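Long-range contacts in hydrolase (Rhizobium meliloti, PDB 5HOE), which is an octameric carbohydrate acetylesterase of the GDSL-like lipase/acylhydrolase family, probably cleaving acetyl esters of sugars: residues G23-W28 against G207-A212; S18-G23 against A93-L98. All coordinates share one frame; numbering follows the deposited sequence.

Interaction 1: G23-W28 against G207-A212; sequences GDSLTW and GIHLSA. With PO4 (phosphate ion), chain E.
The H209 ring meets S25 at its edge: OG lies near the ring plane, 3.0 Å from H209 NE2. The CG2 methyl of I208 sits over the centre of one face, 3.6 Å above the plane, and W30 stacks on the ring. H209 ND1 is hydrogen-bonded to D206. S25, H209 and D206 thus have the geometry of a Ser-His-Asp charge relay, consistent with the SGNH hydrolases, whose GDSL motif G23-L26 matches.

A phosphate ion, probably from the crystallisation liquor, lies beside this pair. H209 NE2 donates an almost straight bond to its O3 (2.6 Å, 170°). S25 N donates to its O1 (3.2 Å), and N108 ND2 and A69 N hold the ion too. The set S25 N, A69 N and N108 ND2 is consistent with the oxyanion hole of SGNH hydrolases. S25 OG is too close to the phosphorus for an ordinary contact, and S25 has two conformers, so that detail is doubtful. In the conformer given, chi1 59° puts OG between the backbone N and the carbonyl carbon, facing the ring edge.

D24 caps the short helix. Its OD1 accepts from L26 N (2.9 Å) on the anti side, 23° out of the carboxylate plane, while D24 O takes bonds from T27 N and W28 N. Beside the polar pair, L26 CD2 packs against I208 O (3.6 Å) and L210 CG (4.0 Å). The two leucines cross at about a right angle.

Helix 25-28 follows strand 17-23, and L26 and T27 pack on M104 of strand 100-104. The loop 207-212 follows strand 192-195 and leads into helix 212-229.

Interaction 2: S18-G23 against A93-L98; sequences SVLCFG and ASHLPL
The turn that ends helix 84-95, in the beta-alpha-beta crossover from strand 60-66 to strand 100-104, packs on strand 17-23. That strand lies between the other two in the parallel sheet. The turn contains a cis peptide before P97.

L98 carries the apolar part. Its CD2 methyl touches S18 CB (4.0 Å), and CD1 lies against L20 CB (4.1 Å). S18 CB also comes within 3.4 Å of P97 O. The L20 and L98 side chains cross obliquely. L20 holds CG anti to its own backbone N (chi1 171°), which brings CD2 alongside L98 CD1. The other L20 methyl, CD1, approaches H95 CD2 obliquely at 4.4 Å. An alanine in place of L98 would probably open a gap beside S18 CB and L20 and weaken the grip of the turn on the strand. L92 and I63 also pack against L98.

The polar part lies at the start of the strand. A water bridges S18 OG (3.1 Å) and H95 O, to which it donates (2.8 Å). H95 turns its NE2 to E65 of strand 60-66.

No direct hydrogen bond joins the two segments. Methyl packing holds the buried side, and the water serves the H95 carbonyl at the helix end, where S18 and P97 are partly exposed.

Strand 17-23 comes first and makes interaction 2; helix 25-28, which follows it, makes interaction 1. The first half of the strand takes part in interaction 2, where the chain returns after helix 84-95 and closes a loop of 69 residues. Its last residue, G23, is shared with the segment of interaction 1. That contact closes only when the chain reaches 207-212, 178 residues later. The two loops cross rather than nest. The centres lie about 20 Å apart, yet T27 CG2 packs on C21 O at 4.0 Å. Interaction 2 ties the helix 84-95 turn to the sheet. Interaction 1 joins helix 25-28, just past the strand's end, to the loop before helix 212-229.

Interaction 1: G23-W28 against G207-A212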
loop_
_atom_site.group_PDB
_atom_site.type_symbol
_atom_site.label_atom_id
_atom_site.label_comp_id
_atom_site.label_asym_id
_atom_site.label_seq_id
_atom_site.Cartn_x
_atom_site.Cartn_y
_atom_site.Cartn_z
ATOM N N GLY A 23 7.156 -19.523 19.743
ATOM C CA GLY A 23 8.355 -18.869 20.220
ATOM C C GLY A 23 9.373 -18.527 19.149
ATOM O O GLY A 23 9.099 -18.576 17.935
ATOM N N ASP A 24 10.577 -18.190 19.620
ATOM C CA ASP A 24 11.721 -17.785 18.809
ATOM C C ASP A 24 12.798 -18.882 18.866
ATOM O O ASP A 24 12.449 -20.063 19.000
ATOM C CB ASP A 24 12.185 -16.391 19.238
ATOM C CG ASP A 24 12.574 -16.316 20.703
ATOM O OD1 ASP A 24 12.990 -17.335 21.306
ATOM O OD2 ASP A 24 12.468 -15.205 21.250
ATOM N N SER A 25 14.089 -18.506 18.735
ATOM C CA SER A 25 15.158 -19.504 18.770
ATOM C C SER A 25 15.188 -20.285 20.080
ATOM O O SER A 25 15.685 -21.425 20.109
ATOM C CB SER A 25 16.519 -18.846 18.553
ATOM O OG SER A 25 16.761 -17.860 19.550
ATOM N N LEU A 26 14.733 -19.680 21.183
ATOM C CA LEU A 26 14.735 -20.424 22.440
ATOM C C LEU A 26 13.785 -21.610 22.374
ATOM O O LEU A 26 13.995 -22.613 23.073
ATOM C CB LEU A 26 14.325 -19.536 23.612
ATOM C CG LEU A 26 15.087 -18.235 23.808
ATOM C CD1 LEU A 26 14.468 -17.420 24.949
ATOM C CD2 LEU A 26 16.560 -18.523 24.030
ATOM N N THR A 27 12.747 -21.515 21.537
ATOM C CA THR A 27 11.775 -22.584 21.343
ATOM C C THR A 27 12.167 -23.493 20.181
ATOM O O THR A 27 12.073 -24.721 20.295
ATOM C CB THR A 27 10.385 -21.967 21.155
ATOM O OG1 THR A 27 10.022 -21.259 22.360
ATOM C CG2 THR A 27 9.346 -23.027 20.897
ATOM N N TRP A 28 12.618 -22.915 19.069
ATOM C CA TRP A 28 13.174 -23.717 17.974
ATOM C C TRP A 28 14.314 -24.612 18.464
ATOM O O TRP A 28 14.409 -25.786 18.086
ATOM C CB TRP A 28 13.673 -22.799 16.847
ATOM C CG TRP A 28 14.204 -23.556 15.645
ATOM C CD1 TRP A 28 13.462 -24.207 14.700
ATOM C CD2 TRP A 28 15.581 -23.741 15.270
ATOM N NE1 TRP A 28 14.283 -24.782 13.764
ATOM C CE2 TRP A 28 15.588 -24.529 14.096
ATOM C CE3 TRP A 28 16.811 -23.337 15.824
ATOM C CZ2 TRP A 28 16.764 -24.904 13.453
ATOM C CZ3 TRP A 28 17.981 -23.725 15.181
ATOM C CH2 TRP A 28 17.946 -24.507 14.009
ATOM N N GLY A 207 25.539 -15.559 25.106
ATOM C CA GLY A 207 24.785 -14.594 25.883
ATOM C C GLY A 207 23.318 -14.462 25.507
ATOM O O GLY A 207 22.644 -13.556 26.024
ATOM N N ILE A 208 22.802 -15.331 24.619
ATOM C CA ILE A 208 21.441 -15.227 24.080
ATOM C C ILE A 208 20.691 -16.557 24.230
ATOM O O ILE A 208 19.540 -16.593 24.665
ATOM C CB ILE A 208 21.475 -14.794 22.597
ATOM C CG1 ILE A 208 22.092 -13.406 22.444
ATOM C CG2 ILE A 208 20.067 -14.794 22.003
ATOM C CD1 ILE A 208 22.698 -13.152 21.092
ATOM N N HIS A 209 21.337 -17.661 23.874
ATOM C CA HIS A 209 20.672 -18.949 23.823
ATOM C C HIS A 209 21.021 -19.795 25.047
ATOM O O HIS A 209 21.749 -19.360 25.948
ATOM C CB HIS A 209 20.974 -19.618 22.481
ATOM C CG HIS A 209 20.648 -18.753 21.300
ATOM N ND1 HIS A 209 21.612 -18.092 20.569
ATOM C CD2 HIS A 209 19.462 -18.418 20.744
ATOM C CE1 HIS A 209 21.029 -17.401 19.600
ATOM N NE2 HIS A 209 19.725 -17.560 19.702
ATOM N N LEU A 210 20.443 -21.003 25.101
ATOM C CA LEU A 210 20.441 -21.822 26.309
ATOM C C LEU A 210 21.090 -23.182 26.071
ATOM O O LEU A 210 21.113 -23.702 24.955
ATOM C CB LEU A 210 19.005 -22.026 26.813
ATOM C CG LEU A 210 18.045 -20.841 26.886
ATOM C CD1 LEU A 210 16.652 -21.343 27.215
ATOM C CD2 LEU A 210 18.545 -19.877 27.915
ATOM N N SER A 211 21.638 -23.746 27.144
ATOM C CA SER A 211 22.165 -25.100 27.137
ATOM C C SER A 211 21.038 -26.121 27.171
ATOM O O SER A 211 19.899 -25.810 27.523
ATOM C CB SER A 211 23.065 -25.301 28.356
ATOM O OG SER A 211 22.314 -25.373 29.551
ATOM N N ALA A 212 21.377 -27.365 26.826
ATOM C CA ALA A 212 20.391 -28.441 26.890
ATOM C C ALA A 212 19.843 -28.614 28.304
ATOM O O ALA A 212 18.621 -28.778 28.495
ATOM C CB ALA A 212 20.994 -29.753 26.376
HETATM P P PO4 E . 17.107 -15.441 18.368
HETATM O O1 PO4 E . 15.648 -15.779 18.257
HETATM O O2 PO4 E . 17.399 -14.945 19.759
HETATM O O3 PO4 E . 18.092 -16.504 17.951
HETATM O O4 PO4 E . 17.487 -14.405 17.359
#

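Interaction 2: S18-G23 against A93-L98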
loop_
_atom_site.group_PDB
_atom_site.type_symbol
_atom_site.label_atom_id
_atom_site.label_comp_id
_atom_site.label_asym_id
_atom_site.label_seq_id
_atom_site.Cartn_x
_atom_site.Cartn_y
_atom_site.Cartn_z
ATOM N N SER A 18 -4.196 -30.556 23.602
ATOM C CA SER A 18 -3.207 -30.041 22.674
ATOM C C SER A 18 -2.678 -28.704 23.167
ATOM O O SER A 18 -3.444 -27.842 23.639
ATOM C CB SER A 18 -3.839 -29.904 21.286
ATOM O OG SER A 18 -4.116 -31.202 20.788
ATOM N N VAL A 19 -1.358 -28.559 23.081
ATOM C CA VAL A 19 -0.654 -27.386 23.565
ATOM C C VAL A 19 0.259 -26.871 22.451
ATOM O O VAL A 19 1.182 -27.577 22.024
ATOM C CB VAL A 19 0.161 -27.694 24.831
ATOM C CG1 VAL A 19 0.811 -26.426 25.334
ATOM C CG2 VAL A 19 -0.735 -28.321 25.914
ATOM N N LEU A 20 0.016 -25.638 22.004
ATOM C CA LEU A 20 0.822 -24.993 20.977
ATOM C C LEU A 20 1.914 -24.157 21.637
ATOM O O LEU A 20 1.624 -23.306 22.480
ATOM C CB LEU A 20 -0.070 -24.078 20.131
ATOM C CG LEU A 20 0.662 -23.159 19.130
ATOM C CD1 LEU A 20 1.399 -23.999 18.131
ATOM C CD2 LEU A 20 -0.287 -22.186 18.419
ATOM N N CYS A 21 3.164 -24.384 21.236
ATOM C CA CYS A 21 4.303 -23.663 21.800
ATOM C C CYS A 21 4.838 -22.663 20.770
ATOM O O CYS A 21 5.495 -23.046 19.802
ATOM C CB CYS A 21 5.378 -24.649 22.225
ATOM S SG CYS A 21 4.803 -25.858 23.454
ATOM N N PHE A 22 4.542 -21.386 20.975
ATOM C CA PHE A 22 4.861 -20.336 20.003
ATOM C C PHE A 22 6.048 -19.502 20.492
ATOM O O PHE A 22 5.960 -18.849 21.536
ATOM C CB PHE A 22 3.627 -19.456 19.794
ATOM C CG PHE A 22 3.698 -18.560 18.569
ATOM C CD1 PHE A 22 3.740 -19.106 17.287
ATOM C CD2 PHE A 22 3.673 -17.178 18.687
ATOM C CE1 PHE A 22 3.790 -18.289 16.171
ATOM C CE2 PHE A 22 3.722 -16.372 17.565
ATOM C CZ PHE A 22 3.762 -16.936 16.312
ATOM N N GLY A 23 7.156 -19.523 19.743
ATOM C CA GLY A 23 8.355 -18.869 20.220
ATOM C C GLY A 23 9.373 -18.527 19.149
ATOM O O GLY A 23 9.099 -18.576 17.935
ATOM N N ALA A 93 -5.496 -21.421 13.641
ATOM C CA ALA A 93 -6.569 -22.043 12.875
ATOM C C ALA A 93 -6.127 -23.385 12.323
ATOM O O ALA A 93 -6.950 -24.295 12.168
ATOM C CB ALA A 93 -7.029 -21.098 11.760
ATOM N N SER A 94 -4.834 -23.526 12.049
ATOM C CA SER A 94 -4.280 -24.776 11.553
ATOM C C SER A 94 -4.221 -25.854 12.625
ATOM O O SER A 94 -4.140 -27.041 12.288
ATOM C CB SER A 94 -2.863 -24.556 11.036
ATOM O OG SER A 94 -2.794 -23.627 9.986
ATOM N N HIS A 95 -4.194 -25.478 13.900
ATOM C CA HIS A 95 -3.945 -26.443 14.966
ATOM C C HIS A 95 -5.105 -26.648 15.922
ATOM O O HIS A 95 -4.975 -27.462 16.834
ATOM C CB HIS A 95 -2.654 -26.084 15.710
ATOM C CG HIS A 95 -1.452 -26.175 14.832
ATOM N ND1 HIS A 95 -1.101 -27.333 14.173
ATOM C CD2 HIS A 95 -0.557 -25.237 14.448
ATOM C CE1 HIS A 95 -0.030 -27.106 13.434
ATOM N NE2 HIS A 95 0.318 -25.841 13.584
ATOM N N LEU A 96 -6.256 -26.018 15.693
ATOM C CA LEU A 96 -7.429 -26.300 16.526
ATOM C C LEU A 96 -7.803 -27.770 16.349
ATOM O O LEU A 96 -7.597 -28.340 15.282
ATOM C CB LEU A 96 -8.596 -25.389 16.167
ATOM C CG LEU A 96 -8.494 -23.907 16.548
ATOM C CD1 LEU A 96 -9.791 -23.187 16.223
ATOM C CD2 LEU A 96 -8.159 -23.697 18.020
ATOM N N PRO A 97 -8.339 -28.405 17.401
ATOM C CA PRO A 97 -8.646 -27.858 18.726
ATOM C C PRO A 97 -7.402 -27.704 19.602
ATOM O O PRO A 97 -6.525 -28.579 19.575
ATOM C CB PRO A 97 -9.583 -28.926 19.306
ATOM C CG PRO A 97 -9.079 -30.189 18.730
ATOM C CD PRO A 97 -8.757 -29.817 17.296
ATOM N N LEU A 98 -7.323 -26.604 20.354
ATOM C CA LEU A 98 -6.197 -26.322 21.235
ATOM C C LEU A 98 -6.718 -26.035 22.630
ATOM O O LEU A 98 -7.664 -25.259 22.793
ATOM C CB LEU A 98 -5.391 -25.109 20.747
ATOM C CG LEU A 98 -4.572 -25.269 19.461
ATOM C CD1 LEU A 98 -4.000 -23.926 19.097
ATOM C CD2 LEU A 98 -3.455 -26.303 19.640
HETATM O O HOH W 1 -4.577 -30.021 17.944
#